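Local coordinates for outer membrane protein assembly factor BamA (Haemophilus ducreyi, PDB 4K3C) that probably assembles and inserts beta-barrel proteins into the outer membrane as part of the Bam complex, here captured as its barrel with the last two POTRA domains, at residues 170-175 with 197-202; 241-246 with 271-276; 275-280 with 410-415; 344-349 with 383-388. All coordinates share one frame; numbering follows the deposited sequence.

In the fold
From the N terminus, the chain leaves the POTRA region and enters the barrel, where contact 1 joins two successive extracellular turns across the 175-185 and 190-198 strand pair. Contact 2 follows in series and closes the open end of the hairpin 242-254 with 260-274. Contact 3 begins where contact 2 ends, sharing Asn275 and Val276, and spans some 130 residues to join the extracellular loop after strand 260-274 to the long one after strand 366-378. Within that span falls contact 4, in which an earlier part of the long loop meets strand 346-358. Leu273 and Val276 pack against Tyr387 and Phe386, bringing contacts 2 and 4 together; contact 1 stands apart.

Contact 1 of 4, residues 170-175 with 197-202; sequences SGSGLS and SRNTDS
Ser172 and Thr200 are joined by two of the hydrogen bonds between these surface turns. The hydroxyl of Thr200 donates through OG1 to Ser172 O at 2.9 Å, approaching from above the carbonyl plane, 69° out of it. The backbone Thr200 N reaches the same oxygen in a weak bond, so one carbonyl takes both a side-chain and a main-chain donor of a single residue. Positive phi values at Ser172 and Gly173 accompany the sharp change of chain direction on either side of this carbonyl.

A second donor from the same side, Arg198, approaches Leu174 O. With CG anti to the backbone N (chi1 -179°) and the chain bent at chi2, the side chain runs forward alongside residues 199-200 until the carbonyl oxygen lies at the edge of its guanidinium, nearest NH1. The modelled separation is too short for a reliable bond length, so the detail of this hydrogen bond is doubtful.

These are extracellular turns of a membrane beta-barrel: 170-174 links strands 160-169 and 175-185, while 199-201 links 190-198 and 202-211. The middle two strands pair antiparallel, which places the two turns side by side at the barrel rim.

Close to that strand pair the contacts are weaker. Ser175 CA directs its hydrogen at Arg198 O in a CA-H...O contact of 3.2 Å, next to the regular backbone bonding of Arg198 with Tyr176. Asn199 OD1 lies near Ser175 OG, 3.7 Å away, and a little farther from Ser172 OG, neither pair being hydrogen-bonded. On the far flank, Asp201 forms a salt bridge with Arg235.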
# COMPACT_ATOMS: atom_id res chain seq x y z
N SER A 170 -16.42 -7.42 -14.59
CA SER A 170 -16.37 -8.07 -15.89
C SER A 170 -15.52 -9.32 -15.90
O SER A 170 -15.96 -10.39 -16.34
CB SER A 170 -15.83 -7.09 -16.93
OG SER A 170 -16.80 -6.11 -17.22
N GLY A 171 -14.28 -9.17 -15.45
CA GLY A 171 -13.42 -10.31 -15.22
C GLY A 171 -13.40 -10.33 -13.73
O GLY A 171 -13.45 -9.25 -13.12
N SER A 172 -13.35 -11.54 -13.16
CA SER A 172 -13.56 -11.83 -11.73
C SER A 172 -14.98 -12.30 -11.38
O SER A 172 -15.14 -13.19 -10.54
CB SER A 172 -13.10 -10.71 -10.78
OG SER A 172 -11.68 -10.67 -10.68
N GLY A 173 -16.00 -11.71 -12.02
CA GLY A 173 -17.39 -12.04 -11.73
C GLY A 173 -17.78 -11.74 -10.28
O GLY A 173 -17.38 -10.72 -9.70
N LEU A 174 -18.58 -12.62 -9.68
CA LEU A 174 -19.01 -12.44 -8.29
C LEU A 174 -17.93 -12.75 -7.26
O LEU A 174 -17.40 -13.85 -7.22
CB LEU A 174 -20.22 -13.32 -7.99
CG LEU A 174 -20.60 -13.36 -6.51
CD1 LEU A 174 -20.98 -11.97 -5.99
CD2 LEU A 174 -21.73 -14.35 -6.29
N SER A 175 -17.65 -11.77 -6.41
CA SER A 175 -16.62 -11.91 -5.38
C SER A 175 -17.23 -11.61 -4.02
O SER A 175 -18.03 -10.68 -3.87
CB SER A 175 -15.45 -10.95 -5.63
OG SER A 175 -14.99 -11.02 -6.97
N SER A 197 -11.76 -15.69 0.89
CA SER A 197 -12.44 -15.00 -0.20
C SER A 197 -12.68 -15.91 -1.41
O SER A 197 -12.02 -16.94 -1.56
CB SER A 197 -11.59 -13.83 -0.63
OG SER A 197 -10.38 -14.34 -1.16
N ARG A 198 -13.60 -15.48 -2.29
CA ARG A 198 -14.01 -16.26 -3.46
C ARG A 198 -14.09 -15.42 -4.73
O ARG A 198 -14.81 -14.43 -4.77
CB ARG A 198 -15.38 -16.89 -3.19
CG ARG A 198 -15.92 -17.75 -4.32
CD ARG A 198 -16.91 -16.98 -5.24
NE ARG A 198 -17.48 -17.83 -6.29
CZ ARG A 198 -17.72 -17.44 -7.54
NH1 ARG A 198 -17.45 -16.20 -7.93
NH2 ARG A 198 -18.22 -18.30 -8.41
N ASN A 199 -13.34 -15.83 -5.76
CA ASN A 199 -13.45 -15.34 -7.15
C ASN A 199 -14.22 -16.40 -7.87
O ASN A 199 -14.63 -17.37 -7.27
CB ASN A 199 -12.07 -15.31 -7.83
CG ASN A 199 -11.29 -14.09 -7.51
OD1 ASN A 199 -11.84 -12.99 -7.47
ND2 ASN A 199 -9.99 -14.25 -7.27
N THR A 200 -14.37 -16.25 -9.19
CA THR A 200 -14.77 -17.37 -10.02
C THR A 200 -13.57 -18.28 -10.24
O THR A 200 -13.73 -19.45 -10.57
CB THR A 200 -15.31 -16.95 -11.40
OG1 THR A 200 -14.68 -15.72 -11.80
CG2 THR A 200 -16.83 -16.77 -11.36
N ASP A 201 -12.37 -17.72 -10.04
CA ASP A 201 -11.13 -18.44 -10.32
C ASP A 201 -10.55 -19.15 -9.11
O ASP A 201 -9.92 -20.20 -9.24
CB ASP A 201 -10.08 -17.52 -10.97
CG ASP A 201 -10.32 -17.29 -12.45
OD1 ASP A 201 -10.33 -18.27 -13.22
OD2 ASP A 201 -10.50 -16.13 -12.85
N SER A 202 -10.76 -18.58 -7.92
CA SER A 202 -10.30 -19.26 -6.71
C SER A 202 -11.10 -19.00 -5.43
O SER A 202 -11.95 -18.11 -5.36
CB SER A 202 -8.81 -18.98 -6.46
OG SER A 202 -8.52 -17.60 -6.51

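Contact 2 of 4, residues 241-246 with 271-276; sequences YKRKTY and DKLRNV
Lys242 and Arg274 face each other as an antiparallel hydrogen-bonded pair, as do Lys244 and Lys272 two residues along. The bonds at Lys244 are the shorter ones: Lys244 N reaches Lys272 O at 2.8 Å. Around Lys242 the bonds are longer, 3.2 Å from Lys242 N to Arg274 O.

The side chains divide between the two faces. On one, Lys242 CB touches Arg274 CG at 3.6 Å, and Lys272, bent at its last two torsions, curls so that NZ comes to the ring edge of Tyr246, 3.6 Å from CE1. On the other, the aliphatic part of Arg243 lies alongside Leu273, CG to CD1 3.6 Å, while Leu273 CD2 meets the ring of Tyr241. Asp271 sits beside Thr245 here, its OD1 packed against CB and CG2. Arg243 and Asp271 probably attract only at longer range: their charged planes are nearly perpendicular, and no N-H of Arg243 is directed at OD1.

A second shell fixes these groups. Glu228 of strand 220-231 makes the salt bridge with Arg243 NH1, and Tyr387 from the long loop in the barrel packs on Leu273 and Asp271. This is the extracellular end of a barrel hairpin, and the face carrying Arg243, Leu273 and Asp271 is the one turned to that loop.

Four basic residues share the opposite face, and Lys244 NZ comes within 4.7 Å of Arg274 NH1. The patch is therefore probably positive overall, although Asp229 and Asp231 of the adjoining strand, which touch Lys244 and Lys242, may temper the repulsion.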
# COMPACT_ATOMS: atom_id res chain seq x y z
N TYR A 241 -6.59 -25.06 -16.23
CA TYR A 241 -5.92 -26.04 -15.40
C TYR A 241 -6.53 -25.90 -14.02
O TYR A 241 -7.24 -24.93 -13.76
CB TYR A 241 -4.40 -25.81 -15.38
CG TYR A 241 -3.98 -24.45 -14.85
CD1 TYR A 241 -3.79 -24.24 -13.48
CD2 TYR A 241 -3.77 -23.37 -15.71
CE1 TYR A 241 -3.41 -23.01 -12.99
CE2 TYR A 241 -3.39 -22.14 -15.22
CZ TYR A 241 -3.21 -21.97 -13.87
OH TYR A 241 -2.82 -20.74 -13.37
N LYS A 242 -6.28 -26.87 -13.14
CA LYS A 242 -6.66 -26.71 -11.74
C LYS A 242 -5.43 -26.76 -10.85
O LYS A 242 -4.60 -27.65 -10.99
CB LYS A 242 -7.69 -27.76 -11.33
CG LYS A 242 -9.07 -27.49 -11.92
CD LYS A 242 -9.88 -28.78 -12.10
CE LYS A 242 -10.99 -28.60 -13.11
NZ LYS A 242 -11.82 -29.83 -13.20
N ARG A 243 -5.32 -25.78 -9.95
CA ARG A 243 -4.18 -25.70 -9.05
C ARG A 243 -4.64 -25.57 -7.61
O ARG A 243 -5.50 -24.76 -7.29
CB ARG A 243 -3.29 -24.51 -9.39
CG ARG A 243 -1.92 -24.57 -8.72
CD ARG A 243 -1.22 -23.24 -8.78
NE ARG A 243 -1.97 -22.21 -8.06
CZ ARG A 243 -2.49 -21.12 -8.62
NH1 ARG A 243 -3.15 -20.25 -7.86
NH2 ARG A 243 -2.35 -20.88 -9.92
N LYS A 244 -4.06 -26.38 -6.75
CA LYS A 244 -4.39 -26.34 -5.34
C LYS A 244 -3.07 -26.02 -4.69
O LYS A 244 -2.08 -26.71 -4.92
CB LYS A 244 -4.90 -27.70 -4.88
CG LYS A 244 -5.74 -27.70 -3.62
CD LYS A 244 -6.34 -29.11 -3.41
CE LYS A 244 -7.34 -29.17 -2.26
NZ LYS A 244 -7.94 -30.53 -2.11
N THR A 245 -3.02 -24.95 -3.92
CA THR A 245 -1.75 -24.72 -3.27
C THR A 245 -1.85 -24.31 -1.82
O THR A 245 -2.78 -23.62 -1.42
CB THR A 245 -0.84 -23.75 -4.04
OG1 THR A 245 -0.35 -22.76 -3.12
CG2 THR A 245 -1.58 -23.10 -5.17
N TYR A 246 -0.88 -24.80 -1.05
CA TYR A 246 -0.72 -24.38 0.33
C TYR A 246 0.70 -23.86 0.47
O TYR A 246 1.59 -24.27 -0.27
CB TYR A 246 -0.88 -25.56 1.28
CG TYR A 246 -1.86 -26.63 0.88
CD1 TYR A 246 -1.49 -27.66 0.02
CD2 TYR A 246 -3.13 -26.67 1.44
CE1 TYR A 246 -2.38 -28.69 -0.31
CE2 TYR A 246 -4.03 -27.69 1.12
CZ TYR A 246 -3.65 -28.70 0.24
OH TYR A 246 -4.56 -29.71 -0.07
N ASP A 271 2.46 -26.71 -4.43
CA ASP A 271 1.46 -26.58 -5.50
C ASP A 271 1.11 -27.96 -6.02
O ASP A 271 2.01 -28.78 -6.24
CB ASP A 271 2.01 -25.80 -6.70
CG ASP A 271 2.44 -24.39 -6.36
OD1 ASP A 271 1.57 -23.49 -6.29
OD2 ASP A 271 3.66 -24.20 -6.19
N LYS A 272 -0.17 -28.21 -6.26
CA LYS A 272 -0.61 -29.50 -6.77
C LYS A 272 -1.54 -29.21 -7.94
O LYS A 272 -2.49 -28.44 -7.80
CB LYS A 272 -1.33 -30.29 -5.67
CG LYS A 272 -1.66 -31.73 -6.03
CD LYS A 272 -2.48 -32.45 -4.94
CE LYS A 272 -1.76 -32.49 -3.59
NZ LYS A 272 -1.97 -31.26 -2.77
N LEU A 273 -1.25 -29.80 -9.10
CA LEU A 273 -2.05 -29.54 -10.29
C LEU A 273 -2.72 -30.79 -10.85
O LEU A 273 -2.10 -31.85 -10.96
CB LEU A 273 -1.22 -28.83 -11.37
CG LEU A 273 -0.93 -27.34 -11.08
CD1 LEU A 273 0.23 -27.14 -10.12
CD2 LEU A 273 -0.72 -26.54 -12.38
N ARG A 274 -4.01 -30.66 -11.17
CA ARG A 274 -4.82 -31.73 -11.74
C ARG A 274 -5.49 -31.17 -13.00
O ARG A 274 -5.44 -29.94 -13.24
CB ARG A 274 -5.87 -32.20 -10.72
CG ARG A 274 -7.06 -31.25 -10.53
CD ARG A 274 -7.66 -31.32 -9.12
NE ARG A 274 -8.07 -32.67 -8.75
CZ ARG A 274 -8.20 -33.11 -7.50
NH1 ARG A 274 -7.94 -32.29 -6.47
NH2 ARG A 274 -8.58 -34.36 -7.27
N ASN A 275 -6.12 -32.04 -13.80
CA ASN A 275 -6.61 -31.66 -15.12
C ASN A 275 -5.33 -31.42 -15.91
O ASN A 275 -4.51 -32.33 -16.02
CB ASN A 275 -7.54 -30.42 -15.03
CG ASN A 275 -8.11 -29.97 -16.38
OD1 ASN A 275 -7.46 -30.09 -17.42
ND2 ASN A 275 -9.31 -29.41 -16.36
N VAL A 276 -5.14 -30.19 -16.40
CA VAL A 276 -4.02 -29.84 -17.28
C VAL A 276 -4.08 -30.68 -18.54
O VAL A 276 -3.50 -31.77 -18.59
CB VAL A 276 -2.65 -30.03 -16.63
CG1 VAL A 276 -1.62 -29.26 -17.41
CG2 VAL A 276 -2.67 -29.56 -15.19

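Contact 3 of 4, residues 275-280 with 410-415; sequences NVEREY and AIYYRE
Glu277 lays its carboxylate flat over the ring of Tyr412, the two planes only 8° apart. OE2 sits over the middle of the ring, 3.4 Å above its plane, while Glu277 CD is 3.5 Å from Tyr412 CD1. CG of the glutamate lies between its backbone N and carbonyl carbon (chi1 84°), and a bend at chi2 brings the carboxylate down on the ring. An anion over the electron-rich face of a ring is probably unfavourable electrostatically, so the overlap is likely imposed by the surrounding packing: Glu279 CB presses obliquely against the same ring, Arg278 O is at its edge, and the hydroxyl bonds to Asp424.

Arg278 offers the more favourable pairing. Its chain is extended from CG to NE, and its guanidinium stacks on Tyr413 as a cation-pi contact, with CZ 4.1 Å from the ring centroid. NH1 lies over the ring centre, while NH2 forms a salt bridge with Glu283, which steadies the stack from outside.

Two hydrogen bonds hold Ile411, one with a side chain and one with the backbone. Glu279 OE2 uses its anti lone pair to accept Ile411 N at 3.1 Å. Ile411 O in turn receives Tyr280 N, 3.0 Å away, and the CB atoms of these two residues pack together.

Glu279 is also the N-cap of helix 280-288, its OE1 taking Arg282 N, so one carboxylate serves helix and strand at once. The helix, borne on the extracellular loop after strand 260-274, thus starts against strand 409-412 of the long loop, which pairs in turn with strand 420-422.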
# COMPACT_ATOMS: atom_id res chain seq x y z
N ASN A 275 -6.12 -32.04 -13.80
CA ASN A 275 -6.61 -31.66 -15.12
C ASN A 275 -5.33 -31.42 -15.91
O ASN A 275 -4.51 -32.33 -16.02
CB ASN A 275 -7.54 -30.42 -15.03
CG ASN A 275 -8.11 -29.97 -16.38
OD1 ASN A 275 -7.46 -30.09 -17.42
ND2 ASN A 275 -9.31 -29.41 -16.36
N VAL A 276 -5.14 -30.19 -16.40
CA VAL A 276 -4.02 -29.84 -17.28
C VAL A 276 -4.08 -30.68 -18.54
O VAL A 276 -3.50 -31.77 -18.59
CB VAL A 276 -2.65 -30.03 -16.63
CG1 VAL A 276 -1.62 -29.26 -17.41
CG2 VAL A 276 -2.67 -29.56 -15.19
N GLU A 277 -4.74 -30.16 -19.57
CA GLU A 277 -5.15 -30.99 -20.71
C GLU A 277 -4.06 -31.23 -21.73
O GLU A 277 -4.35 -31.66 -22.85
CB GLU A 277 -6.44 -30.47 -21.37
CG GLU A 277 -6.28 -29.37 -22.40
CD GLU A 277 -6.89 -29.75 -23.74
OE1 GLU A 277 -6.54 -30.83 -24.26
OE2 GLU A 277 -7.73 -28.98 -24.25
N ARG A 278 -2.83 -30.98 -21.33
CA ARG A 278 -1.65 -31.36 -22.12
C ARG A 278 -1.48 -30.58 -23.41
O ARG A 278 -2.00 -30.96 -24.46
CB ARG A 278 -1.62 -32.88 -22.39
CG ARG A 278 -0.36 -33.34 -23.11
CD ARG A 278 -0.30 -34.86 -23.23
NE ARG A 278 0.98 -35.28 -23.79
CZ ARG A 278 1.12 -36.17 -24.77
NH1 ARG A 278 0.06 -36.77 -25.29
NH2 ARG A 278 2.33 -36.47 -25.21
N GLU A 279 -0.74 -29.48 -23.33
CA GLU A 279 -0.36 -28.76 -24.53
C GLU A 279 1.16 -28.61 -24.68
O GLU A 279 1.93 -28.98 -23.80
CB GLU A 279 -1.08 -27.40 -24.60
CG GLU A 279 -0.52 -26.32 -23.72
CD GLU A 279 0.72 -25.69 -24.31
OE1 GLU A 279 1.78 -25.77 -23.67
OE2 GLU A 279 0.64 -25.15 -25.44
N TYR A 280 1.56 -28.03 -25.80
CA TYR A 280 2.93 -28.04 -26.29
C TYR A 280 3.99 -27.44 -25.36
O TYR A 280 4.88 -28.14 -24.91
CB TYR A 280 2.97 -27.36 -27.65
CG TYR A 280 4.35 -27.23 -28.21
CD1 TYR A 280 4.98 -28.31 -28.79
CD2 TYR A 280 5.01 -26.02 -28.17
CE1 TYR A 280 6.24 -28.19 -29.30
CE2 TYR A 280 6.28 -25.88 -28.68
CZ TYR A 280 6.89 -26.98 -29.24
OH TYR A 280 8.15 -26.86 -29.75
N ALA A 410 -2.24 -21.64 -26.83
CA ALA A 410 -2.01 -23.06 -26.57
C ALA A 410 -1.96 -23.86 -27.86
O ALA A 410 -2.53 -23.47 -28.86
CB ALA A 410 -3.10 -23.61 -25.66
N ILE A 411 -1.27 -25.00 -27.83
CA ILE A 411 -1.29 -25.94 -28.96
C ILE A 411 -1.48 -27.36 -28.43
O ILE A 411 -0.52 -28.00 -27.99
CB ILE A 411 -0.00 -25.88 -29.80
CG1 ILE A 411 0.26 -24.46 -30.28
CG2 ILE A 411 -0.08 -26.85 -30.98
CD1 ILE A 411 1.64 -24.28 -30.87
N TYR A 412 -2.71 -27.84 -28.48
CA TYR A 412 -3.05 -29.13 -27.88
C TYR A 412 -2.72 -30.31 -28.78
O TYR A 412 -2.25 -30.15 -29.91
CB TYR A 412 -4.52 -29.16 -27.49
CG TYR A 412 -4.92 -28.04 -26.55
CD1 TYR A 412 -4.32 -27.92 -25.31
CD2 TYR A 412 -5.89 -27.13 -26.91
CE1 TYR A 412 -4.67 -26.90 -24.46
CE2 TYR A 412 -6.25 -26.12 -26.06
CZ TYR A 412 -5.64 -26.00 -24.83
OH TYR A 412 -6.01 -24.98 -23.99
N TYR A 413 -2.99 -31.51 -28.27
CA TYR A 413 -2.62 -32.74 -28.93
C TYR A 413 -3.76 -33.23 -29.83
O TYR A 413 -4.92 -33.19 -29.43
CB TYR A 413 -2.27 -33.78 -27.86
CG TYR A 413 -1.19 -34.76 -28.26
CD1 TYR A 413 0.15 -34.41 -28.16
CD2 TYR A 413 -1.51 -36.03 -28.72
CE1 TYR A 413 1.15 -35.31 -28.53
CE2 TYR A 413 -0.52 -36.94 -29.09
CZ TYR A 413 0.81 -36.58 -28.99
OH TYR A 413 1.80 -37.48 -29.36
N ARG A 414 -3.43 -33.66 -31.04
CA ARG A 414 -4.44 -34.19 -31.97
C ARG A 414 -4.06 -35.55 -32.56
O ARG A 414 -4.65 -35.96 -33.56
CB ARG A 414 -4.71 -33.19 -33.09
N GLU A 415 -3.10 -36.24 -31.93
CA GLU A 415 -2.59 -37.57 -32.33
C GLU A 415 -2.50 -37.80 -33.84
O GLU A 415 -3.50 -38.17 -34.45
CB GLU A 415 -3.42 -38.68 -31.66

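Contact 4 of 4, residues 344-349 with 383-388; sequences NKYYQV and EVPFYQ
Tyr346 and Pro385 form the apolar heart of the contact. Pro385 CD sits over one face of the tyrosine ring in a CH-pi interaction, 4.1 Å from the ring centroid and displaced toward the rim. The ring reaches this place because Tyr346 CG lies between its backbone N and carbonyl carbon (chi1 66°). Pro385 CG also rests on the Asn344 amide, 3.7 Å from OD1, so adjoining carbons of the proline ring touch Tyr346 and Asn344, which lies just before the strand. Val384 CG2 adds a looser contact with Tyr346 CB.

Polar contacts gather round Gln388. Its NE2 gives a weak hydrogen bond to Gln348 OE1 at 3.4 Å, and the two amide planes are inclined by 45°. NE2 also comes near Tyr346 OH without the angle of a bond.

This joins the extracellular end of strand 346-358 to the long loop that follows strand 366-378, close to helix 280-288. Stronger polar partners lie around it: Tyr285 and Asp307 for the Asn344 amide, Thr376 for Gln348 NE2. The loop meets the barrel wall through proline-aromatic packing and the side chain of Gln388, while the Asn344 amide and Gln348 NE2 find their stronger partners in the surrounding fold.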
# COMPACT_ATOMS: atom_id res chain seq x y z
N ASN A 344 11.51 -26.92 -9.41
CA ASN A 344 11.14 -25.71 -10.18
C ASN A 344 12.19 -24.67 -10.70
O ASN A 344 12.15 -24.33 -11.89
CB ASN A 344 9.99 -24.99 -9.49
CG ASN A 344 8.67 -25.62 -9.81
OD1 ASN A 344 8.53 -26.30 -10.84
ND2 ASN A 344 7.68 -25.41 -8.95
N LYS A 345 13.07 -24.15 -9.83
CA LYS A 345 14.27 -23.38 -10.26
C LYS A 345 14.06 -22.20 -11.24
O LYS A 345 14.48 -22.27 -12.41
CB LYS A 345 15.33 -24.31 -10.87
CG LYS A 345 16.47 -24.66 -9.93
CD LYS A 345 17.36 -25.74 -10.54
CE LYS A 345 18.39 -26.23 -9.54
NZ LYS A 345 19.74 -25.66 -9.81
N TYR A 346 13.46 -21.12 -10.77
CA TYR A 346 13.17 -19.98 -11.65
C TYR A 346 13.24 -18.66 -10.88
O TYR A 346 13.46 -18.64 -9.66
CB TYR A 346 11.78 -20.15 -12.27
CG TYR A 346 10.65 -20.07 -11.25
CD1 TYR A 346 10.31 -21.18 -10.46
CD2 TYR A 346 9.93 -18.89 -11.06
CE1 TYR A 346 9.28 -21.11 -9.52
CE2 TYR A 346 8.90 -18.82 -10.12
CZ TYR A 346 8.58 -19.94 -9.35
OH TYR A 346 7.55 -19.87 -8.43
N TYR A 347 13.07 -17.54 -11.59
CA TYR A 347 13.04 -16.23 -10.94
C TYR A 347 12.08 -15.29 -11.62
O TYR A 347 11.82 -15.43 -12.80
CB TYR A 347 14.42 -15.58 -10.88
CG TYR A 347 15.15 -15.52 -12.20
CD1 TYR A 347 14.89 -14.51 -13.12
CD2 TYR A 347 16.12 -16.47 -12.51
CE1 TYR A 347 15.58 -14.45 -14.35
CE2 TYR A 347 16.81 -16.42 -13.72
CZ TYR A 347 16.53 -15.41 -14.63
OH TYR A 347 17.22 -15.39 -15.83
N GLN A 348 11.56 -14.34 -10.85
CA GLN A 348 10.64 -13.36 -11.40
C GLN A 348 11.09 -11.96 -10.97
O GLN A 348 11.63 -11.80 -9.89
CB GLN A 348 9.20 -13.65 -10.94
CG GLN A 348 8.82 -15.14 -10.98
CD GLN A 348 7.30 -15.38 -10.99
OE1 GLN A 348 6.71 -15.74 -9.97
NE2 GLN A 348 6.68 -15.21 -12.16
N VAL A 349 10.89 -10.96 -11.82
CA VAL A 349 11.23 -9.57 -11.50
C VAL A 349 10.22 -8.65 -12.18
O VAL A 349 9.85 -8.92 -13.32
CB VAL A 349 12.68 -9.23 -11.93
CG1 VAL A 349 12.85 -9.40 -13.44
CG2 VAL A 349 13.05 -7.82 -11.51
N GLU A 383 12.20 -25.49 -17.07
CA GLU A 383 11.34 -24.48 -17.66
C GLU A 383 10.57 -23.72 -16.58
O GLU A 383 10.37 -24.23 -15.48
CB GLU A 383 10.38 -25.11 -18.67
CG GLU A 383 10.50 -24.53 -20.07
CD GLU A 383 11.88 -24.73 -20.66
OE1 GLU A 383 12.20 -25.89 -20.99
OE2 GLU A 383 12.64 -23.74 -20.79
N VAL A 384 10.16 -22.50 -16.87
CA VAL A 384 9.30 -21.77 -15.94
C VAL A 384 7.98 -22.53 -15.79
O VAL A 384 7.38 -22.95 -16.78
CB VAL A 384 9.04 -20.32 -16.42
CG1 VAL A 384 7.95 -19.70 -15.60
CG2 VAL A 384 10.33 -19.48 -16.35
N PRO A 385 7.54 -22.73 -14.55
CA PRO A 385 6.29 -23.47 -14.35
C PRO A 385 5.14 -22.78 -15.07
O PRO A 385 4.87 -21.64 -14.73
CB PRO A 385 6.08 -23.37 -12.83
CG PRO A 385 7.40 -23.10 -12.25
CD PRO A 385 8.18 -22.34 -13.29
N PHE A 386 4.47 -23.47 -16.00
CA PHE A 386 3.48 -22.86 -16.89
C PHE A 386 2.35 -22.08 -16.22
O PHE A 386 1.74 -21.20 -16.82
CB PHE A 386 2.87 -23.89 -17.84
CG PHE A 386 2.17 -25.03 -17.15
CD1 PHE A 386 0.86 -24.91 -16.72
CD2 PHE A 386 2.80 -26.25 -16.98
CE1 PHE A 386 0.21 -25.97 -16.10
CE2 PHE A 386 2.16 -27.33 -16.36
CZ PHE A 386 0.87 -27.18 -15.92
N TYR A 387 2.07 -22.42 -14.97
CA TYR A 387 1.01 -21.76 -14.24
C TYR A 387 1.50 -20.48 -13.60
O TYR A 387 0.78 -19.85 -12.83
CB TYR A 387 0.43 -22.69 -13.17
CG TYR A 387 1.45 -23.34 -12.24
CD1 TYR A 387 2.04 -24.56 -12.57
CD2 TYR A 387 1.79 -22.76 -11.04
CE1 TYR A 387 2.95 -25.16 -11.72
CE2 TYR A 387 2.70 -23.35 -10.18
CZ TYR A 387 3.27 -24.55 -10.52
OH TYR A 387 4.17 -25.15 -9.65
N GLN A 388 2.74 -20.12 -13.90
CA GLN A 388 3.40 -18.96 -13.33
C GLN A 388 3.65 -17.96 -14.46
O GLN A 388 4.46 -17.05 -14.32
CB GLN A 388 4.74 -19.39 -12.74
CG GLN A 388 5.18 -18.60 -11.54
CD GLN A 388 4.51 -19.06 -10.26
OE1 GLN A 388 3.70 -19.99 -10.27
NE2 GLN A 388 4.84 -18.41 -9.15